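PDB 5IWZ: synaptonemal complex protein 2, which is a major component of the axial and lateral elements of meiotic synaptonemal complexes, partners SYCP3 and is required for chromosome synapsis and fertility. Local coordinates for residues I83-L86 with Q92-I95; C170-A175 with Y216-G221; Q342-E347 with N385-V390. One frame throughout, in Å; residues are numbered along the deposited sequence.

Contact 1: I83-L86 with Q92-I95; sequences IFIL and QTMI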
ATOM      1  N   ILE A  83     -14.401 -19.582  14.392  1.00 37.62           N
ATOM      2  CA  ILE A  83     -14.608 -19.204  15.781  1.00 31.71           C
ATOM      3  C   ILE A  83     -16.101 -19.105  16.038  1.00 43.27           C
ATOM      4  O   ILE A  83     -16.857 -18.609  15.196  1.00 45.04           O
ATOM      5  CB  ILE A  83     -13.891 -17.873  16.080  1.00 43.15           C
ATOM      6  CG1 ILE A  83     -12.374 -18.095  16.102  1.00 48.44           C
ATOM      7  CG2 ILE A  83     -14.372 -17.262  17.383  1.00 48.84           C
ATOM      8  CD1 ILE A  83     -11.570 -16.828  16.263  1.00 49.60           C
ATOM      9  N   PHE A  84     -16.531 -19.602  17.198  1.00 35.31           N
ATOM     10  CA  PHE A  84     -17.906 -19.507  17.647  1.00 47.51           C
ATOM     11  C   PHE A  84     -17.890 -19.042  19.092  1.00 42.70           C
ATOM     12  O   PHE A  84     -17.013 -19.426  19.866  1.00 43.88           O
ATOM     13  CB  PHE A  84     -18.644 -20.853  17.490  1.00 49.92           C
ATOM     14  CG  PHE A  84     -18.759 -21.310  16.055  1.00 52.81           C
ATOM     15  CD1 PHE A  84     -19.879 -20.996  15.298  1.00 50.59           C
ATOM     16  CD2 PHE A  84     -17.733 -22.026  15.455  1.00 53.70           C
ATOM     17  CE1 PHE A  84     -19.975 -21.397  13.964  1.00 49.30           C
ATOM     18  CE2 PHE A  84     -17.823 -22.432  14.121  1.00 52.64           C
ATOM     19  CZ  PHE A  84     -18.948 -22.117  13.378  1.00 46.33           C
ATOM     20  N   ILE A  85     -18.822 -18.164  19.431  1.00 38.21           N
ATOM     21  CA  ILE A  85     -18.962 -17.641  20.784  1.00 41.79           C
ATOM     22  C   ILE A  85     -20.394 -17.912  21.223  1.00 47.50           C
ATOM     23  O   ILE A  85     -21.339 -17.397  20.609  1.00 46.32           O
ATOM     24  CB  ILE A  85     -18.636 -16.139  20.859  1.00 46.00           C
ATOM     25  CG1 ILE A  85     -17.229 -15.872  20.317  1.00 45.83           C
ATOM     26  CG2 ILE A  85     -18.759 -15.630  22.289  1.00 44.96           C
ATOM     27  CD1 ILE A  85     -16.873 -14.396  20.226  1.00 52.43           C
ATOM     28  N   LEU A  86     -20.550 -18.733  22.267  1.00 44.38           N
ATOM     29  CA  LEU A  86     -21.858 -19.163  22.762  1.00 54.38           C
ATOM     30  C   LEU A  86     -22.758 -19.626  21.617  1.00 57.94           C
ATOM     31  O   LEU A  86     -23.930 -19.261  21.525  1.00 63.36           O
ATOM     32  CB  LEU A  86     -22.522 -18.054  23.579  1.00 57.52           C
ATOM     33  CG  LEU A  86     -21.695 -17.645  24.801  1.00 58.13           C
ATOM     34  CD1 LEU A  86     -22.398 -16.574  25.615  1.00 53.14           C
ATOM     35  CD2 LEU A  86     -21.348 -18.864  25.664  1.00 61.11           C
ATOM     36  N   GLN A  92     -19.056 -12.305  13.801  1.00 48.11           N
ATOM     37  CA  GLN A  92     -20.207 -11.408  13.888  1.00 51.05           C
ATOM     38  C   GLN A  92     -20.492 -11.005  15.326  1.00 46.13           C
ATOM     39  O   GLN A  92     -20.910  -9.870  15.587  1.00 49.89           O
ATOM     40  CB  GLN A  92     -21.435 -12.057  13.256  1.00 58.23           C
ATOM     41  CG  GLN A  92     -21.709 -11.559  11.853  1.00 68.17           C
ATOM     42  CD  GLN A  92     -22.010 -10.062  11.813  1.00 70.40           C
ATOM     43  OE1 GLN A  92     -21.481  -9.330  10.973  1.00 70.74           O
ATOM     44  NE2 GLN A  92     -22.864  -9.603  12.722  1.00 64.34           N
ATOM     45  N   THR A  93     -20.269 -11.915  16.274  1.00 44.13           N
ATOM     46  CA  THR A  93     -20.397 -11.555  17.682  1.00 46.06           C
ATOM     47  C   THR A  93     -19.364 -10.510  18.087  1.00 41.13           C
ATOM     48  O   THR A  93     -19.668  -9.583  18.845  1.00 52.42           O
ATOM     49  CB  THR A  93     -20.261 -12.798  18.555  1.00 40.24           C
ATOM     50  OG1 THR A  93     -21.187 -13.788  18.099  1.00 47.40           O
ATOM     51  CG2 THR A  93     -20.563 -12.455  20.004  1.00 35.22           C
ATOM     52  N   MET A  94     -18.131 -10.644  17.608  1.00 39.79           N
ATOM     53  CA  MET A  94     -17.127  -9.647  17.957  1.00 38.20           C
ATOM     54  C   MET A  94     -17.441  -8.309  17.305  1.00 32.61           C
ATOM     55  O   MET A  94     -17.216  -7.255  17.913  1.00 33.33           O
ATOM     56  CB  MET A  94     -15.726 -10.143  17.580  1.00 34.66           C
ATOM     57  CG  MET A  94     -15.247 -11.237  18.523  1.00 42.61           C
ATOM     58  SD  MET A  94     -13.486 -11.643  18.360  1.00 45.65           S
ATOM     59  CE  MET A  94     -13.464 -12.422  16.759  1.00 36.63           C
ATOM     60  N   ILE A  95     -17.969  -8.328  16.077  1.00 34.43           N
ATOM     61  CA  ILE A  95     -18.428  -7.092  15.448  1.00 37.25           C
ATOM     62  C   ILE A  95     -19.505  -6.448  16.300  1.00 35.72           C
ATOM     63  O   ILE A  95     -19.470  -5.239  16.557  1.00 39.27           O
ATOM     64  CB  ILE A  95     -18.931  -7.354  14.018  1.00 36.69           C
ATOM     65  CG1 ILE A  95     -17.776  -7.692  13.093  1.00 30.67           C
ATOM     66  CG2 ILE A  95     -19.674  -6.152  13.479  1.00 43.22           C
ATOM     67  CD1 ILE A  95     -18.256  -8.256  11.795  1.00 42.10           C
TER
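Ile-85 CG1 stands opposite the carbonyl carbon and next to the backbone N (chi1 -56°), and the stem then runs on extended (chi2 174°), which carries the methyl CD1 away from the strand and in between Thr-93 and Met-94. On the helix side, Met-94 leaves its helix to one side of the strand, yet its CG comes nearest: Ile-85 CD1 lies 3.9 Å from Met-94 CG, the two side chains crossing at about a right angle. The same methyl, Ile-85 CD1, sits 4.1 Å from Thr-93 CB and 4.2 Å from Thr-93 CG2. Thr-93 therefore offers its carbon side to the isoleucine, while its hydroxyl OG1 is hydrogen-bonded to the carbonyl O of Ala-89, four residues back in strand 88-89, just before the helix. That bond satisfies the hydroxyl and is consistent with the rotation (chi1 -53°) that leaves CB and CG2 facing Ile-85. The contact is small but buried, a van der Waals fit of one methyl against two neighbouring residues; between the backbones, Ile-85 CA is 7.0 Å from Thr-93 CA. It lies in the armadillo-repeat-like region, where strand 83-85 is the middle strand of a small three-stranded mixed sheet, parallel to 43-45 and antiparallel to 88-89. Ile-83 and Ile-85 also touch Cys-45 of strand 43-45, and Ile-83 and Met-94 both pack on Phe-49 of helix 49-63, so helix 90-97 is joined to the sheet and to that helix.

Contact 2: C170-A175 with Y216-G221; sequences CIQQEA and YELQVG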
ATOM      1  N   CYS A 170       5.728   3.208   1.670  1.00 27.66           N
ATOM      2  CA  CYS A 170       5.208   1.843   1.547  1.00 31.73           C
ATOM      3  C   CYS A 170       3.981   1.625   2.425  1.00 30.81           C
ATOM      4  O   CYS A 170       3.097   0.835   2.076  1.00 28.31           O
ATOM      5  CB  CYS A 170       6.277   0.808   1.922  1.00 38.92           C
ATOM      6  SG  CYS A 170       7.760   0.797   0.872  1.00 49.88           S
ATOM      7  N   ILE A 171       3.925   2.282   3.578  1.00 30.10           N
ATOM      8  CA  ILE A 171       2.738   2.178   4.419  1.00 30.93           C
ATOM      9  C   ILE A 171       1.569   2.907   3.769  1.00 29.50           C
ATOM     10  O   ILE A 171       0.443   2.398   3.708  1.00 24.79           O
ATOM     11  CB  ILE A 171       3.045   2.722   5.823  1.00 30.21           C
ATOM     12  CG1 ILE A 171       4.073   1.820   6.503  1.00 28.98           C
ATOM     13  CG2 ILE A 171       1.756   2.860   6.647  1.00 31.97           C
ATOM     14  CD1 ILE A 171       4.566   2.393   7.802  1.00 36.87           C
ATOM     15  N   GLN A 172       1.824   4.099   3.246  1.00 26.83           N
ATOM     16  CA  GLN A 172       0.760   4.809   2.550  1.00 25.10           C
ATOM     17  C   GLN A 172       0.273   4.013   1.351  1.00 27.00           C
ATOM     18  O   GLN A 172      -0.936   3.932   1.117  1.00 25.59           O
ATOM     19  CB  GLN A 172       1.236   6.202   2.142  1.00 29.14           C
ATOM     20  CG  GLN A 172       1.635   7.055   3.335  1.00 30.70           C
ATOM     21  CD  GLN A 172       2.319   8.332   2.926  1.00 38.18           C
ATOM     22  OE1 GLN A 172       3.044   8.359   1.942  1.00 35.47           O
ATOM     23  NE2 GLN A 172       2.098   9.404   3.687  1.00 35.93           N
ATOM     24  N   GLN A 173       1.193   3.394   0.593  1.00 24.20           N
ATOM     25  CA  GLN A 173       0.776   2.626  -0.583  1.00 29.30           C
ATOM     26  C   GLN A 173      -0.123   1.460  -0.186  1.00 28.15           C
ATOM     27  O   GLN A 173      -1.118   1.165  -0.862  1.00 23.63           O
ATOM     28  CB  GLN A 173       2.002   2.121  -1.364  1.00 24.60           C
ATOM     29  CG  GLN A 173       2.758   3.210  -2.114  1.00 32.45           C
ATOM     30  CD  GLN A 173       4.088   2.732  -2.734  1.00 45.77           C
ATOM     31  OE1 GLN A 173       4.548   1.606  -2.487  1.00 38.98           O
ATOM     32  NE2 GLN A 173       4.705   3.599  -3.546  1.00 37.81           N
ATOM     33  N   GLU A 174       0.231   0.771   0.901  1.00 21.15           N
ATOM     34  CA  GLU A 174      -0.576  -0.344   1.383  1.00 27.56           C
ATOM     35  C   GLU A 174      -1.961   0.125   1.831  1.00 23.23           C
ATOM     36  O   GLU A 174      -2.980  -0.495   1.495  1.00 22.07           O
ATOM     37  CB  GLU A 174       0.176  -1.040   2.527  1.00 31.87           C
ATOM     38  CG  GLU A 174      -0.656  -2.003   3.357  1.00 41.80           C
ATOM     39  CD  GLU A 174      -1.161  -3.171   2.538  1.00 50.42           C
ATOM     40  OE1 GLU A 174      -0.599  -3.424   1.441  1.00 50.32           O
ATOM     41  OE2 GLU A 174      -2.134  -3.827   2.982  1.00 54.49           O
ATOM     42  N   ALA A 175      -2.018   1.227   2.582  1.00 22.62           N
ATOM     43  CA  ALA A 175      -3.304   1.716   3.076  1.00 28.13           C
ATOM     44  C   ALA A 175      -4.173   2.243   1.940  1.00 32.57           C
ATOM     45  O   ALA A 175      -5.378   1.962   1.880  1.00 25.82           O
ATOM     46  CB  ALA A 175      -3.086   2.811   4.114  1.00 22.98           C
ATOM     47  N   TYR A 216       4.727   7.979  -8.126  1.00 23.86           N
ATOM     48  CA  TYR A 216       3.684   7.846  -9.141  1.00 23.80           C
ATOM     49  C   TYR A 216       2.555   6.924  -8.674  1.00 27.41           C
ATOM     50  O   TYR A 216       1.372   7.202  -8.925  1.00 27.83           O
ATOM     51  CB  TYR A 216       4.287   7.345 -10.456  1.00 30.26           C
ATOM     52  CG  TYR A 216       3.253   7.319 -11.539  1.00 24.09           C
ATOM     53  CD1 TYR A 216       2.540   6.171 -11.813  1.00 28.27           C
ATOM     54  CD2 TYR A 216       2.915   8.479 -12.221  1.00 22.96           C
ATOM     55  CE1 TYR A 216       1.574   6.166 -12.783  1.00 28.07           C
ATOM     56  CE2 TYR A 216       1.936   8.483 -13.159  1.00 23.13           C
ATOM     57  CZ  TYR A 216       1.264   7.324 -13.427  1.00 23.68           C
ATOM     58  OH  TYR A 216       0.292   7.293 -14.367  1.00 27.16           O
ATOM     59  N   GLU A 217       2.894   5.822  -8.000  1.00 24.94           N
ATOM     60  CA  GLU A 217       1.855   4.896  -7.541  1.00 28.66           C
ATOM     61  C   GLU A 217       0.898   5.571  -6.556  1.00 22.78           C
ATOM     62  O   GLU A 217      -0.321   5.366  -6.613  1.00 23.94           O
ATOM     63  CB  GLU A 217       2.488   3.660  -6.889  1.00 27.96           C
ATOM     64  CG  GLU A 217       1.447   2.753  -6.188  1.00 27.65           C
ATOM     65  CD  GLU A 217       2.028   1.432  -5.653  1.00 36.15           C
ATOM     66  OE1 GLU A 217       3.091   0.983  -6.130  1.00 38.55           O
ATOM     67  OE2 GLU A 217       1.401   0.821  -4.762  1.00 35.39           O
ATOM     68  N   LEU A 218       1.428   6.378  -5.648  1.00 19.82           N
ATOM     69  CA  LEU A 218       0.560   7.104  -4.735  1.00 30.06           C
ATOM     70  C   LEU A 218      -0.254   8.162  -5.473  1.00 34.95           C
ATOM     71  O   LEU A 218      -1.422   8.387  -5.137  1.00 28.64           O
ATOM     72  CB  LEU A 218       1.389   7.722  -3.611  1.00 26.85           C
ATOM     73  CG  LEU A 218       1.897   6.747  -2.551  1.00 25.85           C
ATOM     74  CD1 LEU A 218       2.846   7.484  -1.642  1.00 22.43           C
ATOM     75  CD2 LEU A 218       0.725   6.123  -1.707  1.00 22.34           C
ATOM     76  N   GLN A 219       0.331   8.806  -6.495  1.00 27.44           N
ATOM     77  CA  GLN A 219      -0.425   9.783  -7.277  1.00 28.46           C
ATOM     78  C   GLN A 219      -1.654   9.139  -7.906  1.00 28.12           C
ATOM     79  O   GLN A 219      -2.759   9.698  -7.856  1.00 29.90           O
ATOM     80  CB  GLN A 219       0.451  10.414  -8.368  1.00 32.80           C
ATOM     81  CG  GLN A 219       1.435  11.492  -7.902  1.00 38.97           C
ATOM     82  CD  GLN A 219       2.169  12.171  -9.075  1.00 37.40           C
ATOM     83  OE1 GLN A 219       2.677  11.503  -9.967  1.00 31.71           O
ATOM     84  NE2 GLN A 219       2.198  13.507  -9.073  1.00 31.59           N
ATOM     85  N   VAL A 220      -1.483   7.956  -8.499  1.00 23.83           N
ATOM     86  CA  VAL A 220      -2.606   7.282  -9.147  1.00 33.66           C
ATOM     87  C   VAL A 220      -3.648   6.875  -8.116  1.00 26.28           C
ATOM     88  O   VAL A 220      -4.850   7.076  -8.317  1.00 32.18           O
ATOM     89  CB  VAL A 220      -2.132   6.058  -9.953  1.00 41.78           C
ATOM     90  CG1 VAL A 220      -3.337   5.377 -10.629  1.00 38.91           C
ATOM     91  CG2 VAL A 220      -1.075   6.441 -10.961  1.00 46.96           C
ATOM     92  N   GLY A 221      -3.208   6.275  -7.005  1.00 29.85           N
ATOM     93  CA  GLY A 221      -4.159   5.824  -5.998  1.00 30.61           C
ATOM     94  C   GLY A 221      -4.984   6.952  -5.409  1.00 27.91           C
ATOM     95  O   GLY A 221      -6.170   6.778  -5.109  1.00 31.53           O
TER
HETATM   96  O   HOH W   1      -0.950   1.982  -3.369  1.00 34.74           O
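Gln-173 and Leu-218 form the centre of a helix-helix contact in the helical array, whose first helix here belongs to the armadillo-repeat-like region; helices 169-185 and 216-229 run side by side in the same general direction. The two short segments come within 10.0 Å axis to axis at a crossing angle of 31°. Apolar packing comes first. Leu-218 leaves its helix at a slant, but its CD2 turns back to lie 3.6 Å from Gln-173 CG, against the aliphatic stem of the glutamine, and Leu-218 CD2 is also 3.9 Å from Gln-172 CB.

Amide and carboxylate groups make the next set. Leu-218 CD1 rests 3.7 Å from Gln-172 OE1, a van der Waals contact of a methyl with an amide oxygen, while the NE2 of that amide is bound by the carbonyl O of Leu-161. The Gln-173 amide and the Glu-217 carboxylate stack instead of bonding to each other, 9° between their planes, with Gln-173 CD 3.8 Å from Glu-217 CD. Glu-217 gets there with CG opposite its backbone N (chi1 171°) and the rest of the chain extended. Asp-215 OD2 takes a hydrogen bond from Gln-173 NE2 and another from the backbone N of Leu-218, tying the amide to the start of helix 216-229.

Water supplies the remaining link: the water O lies 2.6 Å from Gln-173 O and 3.0 Å from Glu-217 OE2, donating to both.

Contact 3: Q342-E347 with N385-V390; sequences QMYNIE and NVTKKV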
ATOM      1  N   GLN A 342      22.708  -1.755  -5.905  1.00 19.77           N
ATOM      2  CA  GLN A 342      24.122  -1.779  -5.530  1.00 23.20           C
ATOM      3  C   GLN A 342      24.892  -0.627  -6.176  1.00 21.03           C
ATOM      4  O   GLN A 342      25.689   0.043  -5.512  1.00 25.88           O
ATOM      5  CB  GLN A 342      24.740  -3.122  -5.920  1.00 26.36           C
ATOM      6  CG  GLN A 342      26.128  -3.344  -5.314  1.00 33.19           C
ATOM      7  CD  GLN A 342      26.688  -4.698  -5.652  1.00 41.42           C
ATOM      8  OE1 GLN A 342      26.923  -5.000  -6.815  1.00 46.01           O
ATOM      9  NE2 GLN A 342      26.886  -5.534  -4.639  1.00 41.17           N
ATOM     10  N   MET A 343      24.692  -0.399  -7.472  1.00 27.86           N
ATOM     11  CA  MET A 343      25.196   0.802  -8.137  1.00 24.95           C
ATOM     12  C   MET A 343      24.593   0.849  -9.536  1.00 24.49           C
ATOM     13  O   MET A 343      23.947  -0.098  -9.994  1.00 22.00           O
ATOM     14  CB  MET A 343      26.739   0.878  -8.191  1.00 30.02           C
ATOM     15  CG  MET A 343      27.486  -0.138  -9.027  1.00 31.35           C
ATOM     16  SD  MET A 343      29.309   0.123  -8.979  1.00 33.37           S
ATOM     17  CE  MET A 343      29.651  -0.146  -7.235  1.00 32.38           C
ATOM     18  N   TYR A 344      24.800   1.979 -10.206  1.00 22.00           N
ATOM     19  CA  TYR A 344      24.323   2.133 -11.569  1.00 24.61           C
ATOM     20  C   TYR A 344      25.333   2.911 -12.386  1.00 22.05           C
ATOM     21  O   TYR A 344      26.196   3.612 -11.851  1.00 25.85           O
ATOM     22  CB  TYR A 344      22.966   2.840 -11.616  1.00 23.70           C
ATOM     23  CG  TYR A 344      22.976   4.313 -11.267  1.00 27.20           C
ATOM     24  CD1 TYR A 344      23.156   5.294 -12.254  1.00 24.27           C
ATOM     25  CD2 TYR A 344      22.748   4.730  -9.964  1.00 24.49           C
ATOM     26  CE1 TYR A 344      23.133   6.645 -11.929  1.00 24.39           C
ATOM     27  CE2 TYR A 344      22.717   6.064  -9.630  1.00 25.11           C
ATOM     28  CZ  TYR A 344      22.910   7.026 -10.606  1.00 30.71           C
ATOM     29  OH  TYR A 344      22.884   8.368 -10.245  1.00 27.48           O
ATOM     30  N   ASN A 345      25.197   2.807 -13.700  1.00 27.52           N
ATOM     31  CA  ASN A 345      25.947   3.688 -14.582  1.00 30.19           C
ATOM     32  C   ASN A 345      25.080   4.065 -15.775  1.00 27.36           C
ATOM     33  O   ASN A 345      24.067   3.425 -16.065  1.00 26.90           O
ATOM     34  CB  ASN A 345      27.275   3.054 -15.039  1.00 33.47           C
ATOM     35  CG  ASN A 345      27.088   1.950 -16.035  1.00 46.34           C
ATOM     36  OD1 ASN A 345      27.051   2.191 -17.246  1.00 54.46           O
ATOM     37  ND2 ASN A 345      27.004   0.717 -15.542  1.00 48.51           N
ATOM     38  N   ILE A 346      25.497   5.129 -16.458  1.00 29.98           N
ATOM     39  CA  ILE A 346      24.808   5.674 -17.622  1.00 31.40           C
ATOM     40  C   ILE A 346      25.849   5.863 -18.717  1.00 35.02           C
ATOM     41  O   ILE A 346      26.918   6.431 -18.465  1.00 31.04           O
ATOM     42  CB  ILE A 346      24.102   7.005 -17.293  1.00 29.66           C
ATOM     43  CG1 ILE A 346      23.049   6.794 -16.207  1.00 31.15           C
ATOM     44  CG2 ILE A 346      23.484   7.662 -18.571  1.00 29.69           C
ATOM     45  CD1 ILE A 346      22.512   8.080 -15.604  1.00 34.48           C
ATOM     46  N   GLU A 347      25.554   5.357 -19.912  1.00 36.30           N
ATOM     47  CA  GLU A 347      26.470   5.404 -21.044  1.00 43.47           C
ATOM     48  C   GLU A 347      25.680   5.756 -22.294  1.00 42.28           C
ATOM     49  O   GLU A 347      24.516   5.368 -22.436  1.00 31.15           O
ATOM     50  CB  GLU A 347      27.208   4.062 -21.255  1.00 46.78           C
ATOM     51  CG  GLU A 347      26.302   2.827 -21.172  1.00 57.77           C
ATOM     52  CD  GLU A 347      27.052   1.495 -21.306  1.00 65.30           C
ATOM     53  OE1 GLU A 347      27.555   1.194 -22.417  1.00 69.17           O
ATOM     54  OE2 GLU A 347      27.128   0.741 -20.305  1.00 55.05           O
ATOM     55  N   ASN A 385      20.882  13.548 -14.519  1.00 38.03           N
ATOM     56  CA  ASN A 385      20.544  14.396 -13.381  1.00 42.14           C
ATOM     57  C   ASN A 385      19.291  13.929 -12.655  1.00 36.35           C
ATOM     58  O   ASN A 385      19.215  14.063 -11.429  1.00 41.25           O
ATOM     59  CB  ASN A 385      20.419  15.850 -13.826  1.00 55.34           C
ATOM     60  CG  ASN A 385      21.767  16.454 -14.177  1.00 66.68           C
ATOM     61  OD1 ASN A 385      21.887  17.206 -15.139  1.00 74.51           O
ATOM     62  ND2 ASN A 385      22.794  16.109 -13.404  1.00 69.50           N
ATOM     63  N   VAL A 386      18.322  13.341 -13.359  1.00 33.81           N
ATOM     64  CA  VAL A 386      17.165  12.787 -12.657  1.00 33.17           C
ATOM     65  C   VAL A 386      17.556  11.557 -11.832  1.00 27.67           C
ATOM     66  O   VAL A 386      17.113  11.397 -10.691  1.00 32.32           O
ATOM     67  CB  VAL A 386      16.034  12.462 -13.648  1.00 37.40           C
ATOM     68  CG1 VAL A 386      14.885  11.800 -12.911  1.00 38.21           C
ATOM     69  CG2 VAL A 386      15.539  13.737 -14.328  1.00 35.25           C
ATOM     70  N   THR A 387      18.374  10.659 -12.390  1.00 32.68           N
ATOM     71  CA  THR A 387      18.663   9.416 -11.671  1.00 27.90           C
ATOM     72  C   THR A 387      19.345   9.692 -10.333  1.00 25.87           C
ATOM     73  O   THR A 387      19.082   9.000  -9.341  1.00 32.12           O
ATOM     74  CB  THR A 387      19.505   8.468 -12.523  1.00 27.91           C
ATOM     75  OG1 THR A 387      18.824   8.197 -13.752  1.00 28.29           O
ATOM     76  CG2 THR A 387      19.696   7.127 -11.798  1.00 26.74           C
ATOM     77  N   LYS A 388      20.183  10.730 -10.262  1.00 27.14           N
ATOM     78  CA  LYS A 388      20.892  10.997  -9.015  1.00 32.22           C
ATOM     79  C   LYS A 388      19.984  11.574  -7.938  1.00 34.93           C
ATOM     80  O   LYS A 388      20.370  11.565  -6.763  1.00 31.35           O
ATOM     81  CB  LYS A 388      22.088  11.918  -9.264  1.00 37.30           C
ATOM     82  CG  LYS A 388      21.740  13.369  -9.477  1.00 48.43           C
ATOM     83  CD  LYS A 388      22.771  14.060 -10.368  1.00 56.29           C
ATOM     84  CE  LYS A 388      24.154  14.088  -9.739  1.00 60.74           C
ATOM     85  NZ  LYS A 388      25.126  14.739 -10.674  1.00 66.38           N
ATOM     86  N   LYS A 389      18.775  12.020  -8.302  1.00 33.65           N
ATOM     87  CA  LYS A 389      17.785  12.444  -7.314  1.00 37.20           C
ATOM     88  C   LYS A 389      17.098  11.264  -6.631  1.00 36.68           C
ATOM     89  O   LYS A 389      16.621  11.406  -5.497  1.00 45.80           O
ATOM     90  CB  LYS A 389      16.720  13.333  -7.970  1.00 42.54           C
ATOM     91  CG  LYS A 389      17.255  14.596  -8.666  1.00 51.55           C
ATOM     92  CD  LYS A 389      16.119  15.477  -9.178  1.00 59.64           C
ATOM     93  CE  LYS A 389      16.428  16.096 -10.545  1.00 61.61           C
ATOM     94  NZ  LYS A 389      17.462  17.166 -10.513  1.00 63.20           N
ATOM     95  N   VAL A 390      17.013  10.103  -7.275  1.00 28.12           N
ATOM     96  CA  VAL A 390      16.378   8.945  -6.648  1.00 33.08           C
ATOM     97  C   VAL A 390      17.403   7.961  -6.090  1.00 33.42           C
ATOM     98  O   VAL A 390      17.196   7.392  -5.014  1.00 36.81           O
ATOM     99  CB  VAL A 390      15.392   8.251  -7.618  1.00 39.06           C
ATOM    100  CG1 VAL A 390      14.383   9.264  -8.146  1.00 49.57           C
ATOM    101  CG2 VAL A 390      16.098   7.581  -8.763  1.00 36.31           C
TER
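A helix running along the sheet, antiparallel to strand 341-349, brings Tyr-344 and Thr-387 together in the Spt16M-like domain, which belongs to the PH clan. The methyl Thr-387 CG2 sits over one face of the Tyr-344 ring, 3.6 Å from its centroid and 23° off the ring normal, a CH-pi contact. It is displaced toward the CE1-CZ side of the rim, and the nearest ring atom to Thr-387 CG2 is Tyr-344 CZ at 3.4 Å. The ring can meet it because Tyr-344 CG lies between the backbone N and the carbonyl carbon (chi1 71°), standing the side chain up toward the helix. Strand 341-349 is an outermost strand of the five-stranded antiparallel sheet, and its segment lies at 173° to helix segment 385-390. Through Val-386 the same helix, 383-390, also meets strand 281-285 of the other sheet, consistent with the C-terminal helix of a PH-like domain. Thr-387 OG1 bonds to the carbonyl O of Ile-383, one turn earlier, leaving CG2, anti to the backbone N, directed at the ring. Beyond the ring, Tyr-344 OH lies 3.5 Å from Lys-388 CA, against the backbone of the helix. Ile-346, two residues along the strand, passes Thr-387 in the opposite direction, its CD1 4.1 Å from Thr-387 OG1.

The three contacts follow one another without overlap along this chain, the N-terminal part of the protein. Contact 1 joins strand 83-85 to helix 90-97 in the armadillo-repeat-like region, and contact 2, its centre 34 Å away, joins two helices near the middle of the molecule. Contact 3, in the Spt16M-like domain, is 23 Å from contact 2 between centres and 54 Å from contact 1, on the opposite side of the chain's centre. No two of them touch; contacts 2 and 3 come closest, about 10 Å between nearest atoms. The chain thus passes from a long helical array to a compact beta-sheet domain, and Tyr-216 N, bonded to Asn-312 OD1, links helix 216-229 to strand 308-312.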